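Local coordinates for protein transcriptional regulator KdgR (Pseudomonas aeruginosa, PDB 5Y6I) that probably binds DNA as an IclR-family transcription factor, pairing a helix-turn-helix domain with a GAF-like C-terminal domain, at residues V216-L227 with T251-Y261. Residues are numbered along the deposited sequence; the frame is centred on the assembly and turned at random.
Sequences VFDARGRVAAVL and TTRAISWRMGY
Val-216 and Leu-227 press against Thr-252 and Ile-255 where the last helix of the GAF-like IclR C-terminal domain, 244-258, lies on the antiparallel sheet. Helix segment 251-258 runs nearly antiparallel to strand 223-227, the axes coming within 9.8 Å, and its side chains fit among those of the strands. Thr-252 CG2 settles in the notch between the side chains of Val-216 and Leu-227, 3.6 Å from Leu-227 CB and 3.9 Å from Val-216 CG2. The two branches of Ile-255 then divide the work: CG2 meets Val-216 CG1 at 3.6 Å, while the extended CG1 arm carries CD1 to Leu-227 CD1. Leu-227 also touches Leu-101, and Ile-255 Ala-97, on helix 93-108, which continues this apolar layer. Thr-252 OG1 turns back to its own helix, bonding to the carbonyl oxygens of Leu-248 and Leu-249.

Nearer the hairpin end, the helix gives way to 259-261, which lies against the type I turn from Asp-218 to Gly-221. Ala-219 CB sits against Met-259 O and the backbone of Gly-260. Tyr-261, with CG anti to its backbone N (chi1 179°), lays its ring beside Phe-217; the ring planes are inclined by 32°, and Phe-217 CB rests 3.8 Å from the Tyr-261 ring centroid, over the face. Asp-218 points away from the helix and spans its own turn, OD1 accepting from Arg-222 N; OD2 forms a salt bridge with Arg-222 NE through its syn lone pair, and Arg-222 NH1 forms a salt bridge with Glu-128 OE2 of the second subunit. Between the apolar layer and the aromatic pair lies one polar link, an almost straight hydrogen bond (174°) from Phe-217 N to Ser-256 OG, 2.9 Å long.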
loop_
_atom_site.group_PDB
_atom_site.type_symbol
_atom_site.label_atom_id
_atom_site.label_comp_id
_atom_site.label_asym_id
_atom_site.label_seq_id
_atom_site.Cartn_x
_atom_site.Cartn_y
_atom_site.Cartn_z
ATOM N N VAL A 216 9.400 -10.465 0.520
ATOM C CA VAL A 216 8.214 -10.162 -0.281
ATOM C C VAL A 216 7.793 -8.714 -0.027
ATOM O O VAL A 216 7.656 -8.295 1.131
ATOM C CB VAL A 216 7.062 -11.130 0.042
ATOM C CG1 VAL A 216 5.855 -10.818 -0.818
ATOM C CG2 VAL A 216 7.532 -12.616 -0.105
ATOM N N PHE A 217 7.567 -7.962 -1.107
ATOM C CA PHE A 217 7.308 -6.528 -1.065
ATOM C C PHE A 217 5.869 -6.215 -1.452
ATOM O O PHE A 217 5.253 -6.937 -2.241
ATOM C CB PHE A 217 8.238 -5.784 -2.022
ATOM C CG PHE A 217 9.690 -6.021 -1.757
ATOM C CD1 PHE A 217 10.341 -5.343 -0.734
ATOM C CD2 PHE A 217 10.410 -6.926 -2.517
ATOM C CE1 PHE A 217 11.698 -5.569 -0.479
ATOM C CE2 PHE A 217 11.762 -7.156 -2.268
ATOM C CZ PHE A 217 12.404 -6.477 -1.256
ATOM N N ASP A 218 5.342 -5.105 -0.927
ATOM C CA ASP A 218 4.023 -4.672 -1.352
ATOM C C ASP A 218 4.161 -3.654 -2.474
ATOM O O ASP A 218 5.265 -3.308 -2.917
ATOM C CB ASP A 218 3.193 -4.138 -0.172
ATOM C CG ASP A 218 3.776 -2.885 0.477
ATOM O OD1 ASP A 218 4.810 -2.352 -0.010
ATOM O OD2 ASP A 218 3.182 -2.428 1.500
ATOM N N ALA A 219 3.000 -3.197 -2.959
ATOM C CA ALA A 219 2.953 -2.187 -4.008
ATOM C C ALA A 219 3.905 -1.035 -3.732
ATOM O O ALA A 219 4.556 -0.526 -4.653
ATOM C CB ALA A 219 1.523 -1.662 -4.149
ATOM N N ARG A 220 3.999 -0.596 -2.476
ATOM C CA ARG A 220 4.796 0.586 -2.169
ATOM C C ARG A 220 6.247 0.247 -1.865
ATOM O O ARG A 220 7.019 1.144 -1.516
ATOM C CB ARG A 220 4.163 1.367 -1.013
ATOM C CG ARG A 220 2.635 1.390 -1.077
ATOM C CD ARG A 220 2.080 2.447 -0.179
ATOM N NE ARG A 220 2.831 3.654 -0.419
ATOM C CZ ARG A 220 2.305 4.795 -0.846
ATOM N NH1 ARG A 220 0.995 4.914 -1.035
ATOM N NH2 ARG A 220 3.099 5.830 -1.051
ATOM N N GLY A 221 6.636 -1.013 -2.024
ATOM C CA GLY A 221 7.988 -1.462 -1.790
ATOM C C GLY A 221 8.293 -1.862 -0.366
ATOM O O GLY A 221 9.463 -2.144 -0.053
ATOM N N ARG A 222 7.295 -1.880 0.517
ATOM C CA ARG A 222 7.544 -2.150 1.922
ATOM C C ARG A 222 7.639 -3.649 2.113
ATOM O O ARG A 222 6.979 -4.418 1.415
ATOM C CB ARG A 222 6.429 -1.551 2.793
ATOM C CG ARG A 222 5.990 -0.130 2.370
ATOM C CD ARG A 222 4.935 0.502 3.303
ATOM N NE ARG A 222 3.617 -0.104 3.156
ATOM C CZ ARG A 222 2.470 0.545 3.321
ATOM N NH1 ARG A 222 2.477 1.828 3.623
ATOM N NH2 ARG A 222 1.314 -0.089 3.160
ATOM N N VAL A 223 8.497 -4.079 3.036
ATOM C CA VAL A 223 8.631 -5.510 3.248
ATOM C C VAL A 223 7.321 -6.026 3.818
ATOM O O VAL A 223 6.891 -5.606 4.898
ATOM C CB VAL A 223 9.814 -5.834 4.166
ATOM C CG1 VAL A 223 9.882 -7.329 4.400
ATOM C CG2 VAL A 223 11.082 -5.358 3.522
ATOM N N ALA A 224 6.671 -6.922 3.077
ATOM C CA ALA A 224 5.389 -7.489 3.468
ATOM C C ALA A 224 5.569 -8.740 4.304
ATOM O O ALA A 224 4.860 -8.941 5.298
ATOM C CB ALA A 224 4.557 -7.836 2.225
ATOM N N ALA A 225 6.517 -9.575 3.900
ATOM C CA ALA A 225 6.773 -10.858 4.526
ATOM C C ALA A 225 8.155 -11.331 4.090
ATOM O O ALA A 225 8.831 -10.685 3.280
ATOM C CB ALA A 225 5.693 -11.880 4.159
ATOM N N VAL A 226 8.577 -12.461 4.665
ATOM C CA VAL A 226 9.748 -13.203 4.225
ATOM C C VAL A 226 9.304 -14.634 3.976
ATOM O O VAL A 226 8.539 -15.199 4.766
ATOM C CB VAL A 226 10.889 -13.156 5.257
ATOM C CG1 VAL A 226 12.134 -13.919 4.738
ATOM C CG2 VAL A 226 11.243 -11.719 5.561
ATOM N N LEU A 227 9.746 -15.200 2.858
ATOM C CA LEU A 227 9.404 -16.558 2.478
ATOM C C LEU A 227 10.690 -17.369 2.475
ATOM O O LEU A 227 11.745 -16.872 2.068
ATOM C CB LEU A 227 8.718 -16.598 1.105
ATOM C CG LEU A 227 7.777 -17.780 0.862
ATOM C CD1 LEU A 227 6.784 -17.417 -0.241
ATOM C CD2 LEU A 227 8.525 -19.059 0.504
ATOM N N THR A 251 9.179 -17.502 -6.950
ATOM C CA THR A 251 7.981 -17.457 -6.116
ATOM C C THR A 251 7.813 -16.083 -5.478
ATOM O O THR A 251 6.728 -15.495 -5.520
ATOM C CB THR A 251 8.050 -18.522 -5.024
ATOM O OG1 THR A 251 8.210 -19.819 -5.608
ATOM C CG2 THR A 251 6.786 -18.497 -4.191
ATOM N N THR A 252 8.881 -15.550 -4.870
ATOM C CA THR A 252 8.716 -14.310 -4.117
ATOM C C THR A 252 8.581 -13.093 -5.027
ATOM O O THR A 252 7.787 -12.188 -4.736
ATOM C CB THR A 252 9.858 -14.148 -3.116
ATOM O OG1 THR A 252 11.130 -14.317 -3.764
ATOM C CG2 THR A 252 9.717 -15.201 -2.055
ATOM N N ARG A 253 9.302 -13.061 -6.148
ATOM C CA ARG A 253 9.039 -12.017 -7.132
ATOM C C ARG A 253 7.629 -12.111 -7.686
ATOM O O ARG A 253 7.029 -11.083 -8.032
ATOM C CB ARG A 253 10.047 -12.093 -8.262
ATOM C CG ARG A 253 11.357 -11.453 -7.896
ATOM C CD ARG A 253 12.479 -12.060 -8.693
ATOM N NE ARG A 253 13.760 -11.528 -8.261
ATOM C CZ ARG A 253 14.932 -11.941 -8.722
ATOM N NH1 ARG A 253 16.049 -11.391 -8.264
ATOM N NH2 ARG A 253 14.986 -12.897 -9.640
ATOM N N ALA A 254 7.078 -13.322 -7.782
ATOM C CA ALA A 254 5.703 -13.446 -8.258
ATOM C C ALA A 254 4.730 -12.870 -7.240
ATOM O O ALA A 254 3.913 -12.004 -7.570
ATOM C CB ALA A 254 5.369 -14.906 -8.562
ATOM N N ILE A 255 4.814 -13.339 -5.987
ATOM C CA ILE A 255 3.948 -12.817 -4.932
ATOM C C ILE A 255 4.032 -11.296 -4.878
ATOM O O ILE A 255 3.015 -10.609 -4.711
ATOM C CB ILE A 255 4.320 -13.437 -3.573
ATOM C CG1 ILE A 255 4.252 -14.962 -3.609
ATOM C CG2 ILE A 255 3.425 -12.886 -2.461
ATOM C CD1 ILE A 255 4.599 -15.602 -2.258
ATOM N N SER A 256 5.244 -10.749 -5.031
ATOM C CA SER A 256 5.420 -9.307 -4.988
ATOM C C SER A 256 4.661 -8.639 -6.116
ATOM O O SER A 256 3.802 -7.781 -5.884
ATOM C CB SER A 256 6.902 -8.942 -5.073
ATOM O OG SER A 256 7.535 -9.097 -3.820
ATOM N N TRP A 257 4.996 -9.005 -7.356
ATOM C CA TRP A 257 4.380 -8.382 -8.521
ATOM C C TRP A 257 2.864 -8.510 -8.484
ATOM O O TRP A 257 2.156 -7.657 -9.031
ATOM C CB TRP A 257 4.960 -9.008 -9.784
ATOM C CG TRP A 257 4.371 -8.568 -11.084
ATOM C CD1 TRP A 257 4.908 -7.684 -11.975
ATOM C CD2 TRP A 257 3.155 -9.039 -11.668
ATOM N NE1 TRP A 257 4.086 -7.558 -13.069
ATOM C CE2 TRP A 257 3.001 -8.381 -12.902
ATOM C CE3 TRP A 257 2.170 -9.949 -11.256
ATOM C CZ2 TRP A 257 1.900 -8.602 -13.732
ATOM C CZ3 TRP A 257 1.080 -10.165 -12.070
ATOM C CH2 TRP A 257 0.953 -9.495 -13.298
ATOM N N ARG A 258 2.337 -9.539 -7.822
ATOM C CA ARG A 258 0.887 -9.619 -7.704
ATOM C C ARG A 258 0.332 -8.634 -6.688
ATOM O O ARG A 258 -0.862 -8.308 -6.744
ATOM C CB ARG A 258 0.466 -11.049 -7.365
ATOM C CG ARG A 258 0.476 -11.934 -8.614
ATOM C CD ARG A 258 0.558 -13.427 -8.325
ATOM N NE ARG A 258 -0.360 -13.825 -7.266
ATOM C CZ ARG A 258 -0.725 -15.080 -7.037
ATOM N NH1 ARG A 258 -1.557 -15.367 -6.042
ATOM N NH2 ARG A 258 -0.268 -16.050 -7.820
ATOM N N MET A 259 1.164 -8.161 -5.768
ATOM C CA MET A 259 0.795 -7.098 -4.856
ATOM C C MET A 259 1.106 -5.712 -5.417
ATOM O O MET A 259 0.985 -4.726 -4.696
ATOM C CB MET A 259 1.497 -7.309 -3.517
ATOM C CG MET A 259 1.173 -8.668 -2.917
ATOM S SD MET A 259 1.519 -8.774 -1.164
ATOM C CE MET A 259 0.223 -7.712 -0.566
ATOM N N GLY A 260 1.513 -5.609 -6.672
ATOM C CA GLY A 260 1.664 -4.313 -7.287
ATOM C C GLY A 260 3.079 -3.815 -7.351
ATOM O O GLY A 260 3.328 -2.758 -7.949
ATOM N N TYR A 261 4.010 -4.547 -6.776
ATOM C CA TYR A 261 5.388 -4.099 -6.689
ATOM C C TYR A 261 6.018 -4.132 -8.068
ATOM O O TYR A 261 5.894 -5.120 -8.788
ATOM C CB TYR A 261 6.152 -5.002 -5.709
ATOM C CG TYR A 261 7.600 -4.624 -5.564
ATOM C CD1 TYR A 261 7.959 -3.362 -5.120
ATOM C CD2 TYR A 261 8.606 -5.526 -5.881
ATOM C CE1 TYR A 261 9.273 -3.004 -4.997
ATOM C CE2 TYR A 261 9.933 -5.179 -5.750
ATOM C CZ TYR A 261 10.259 -3.913 -5.318
ATOM O OH TYR A 261 11.582 -3.553 -5.190
#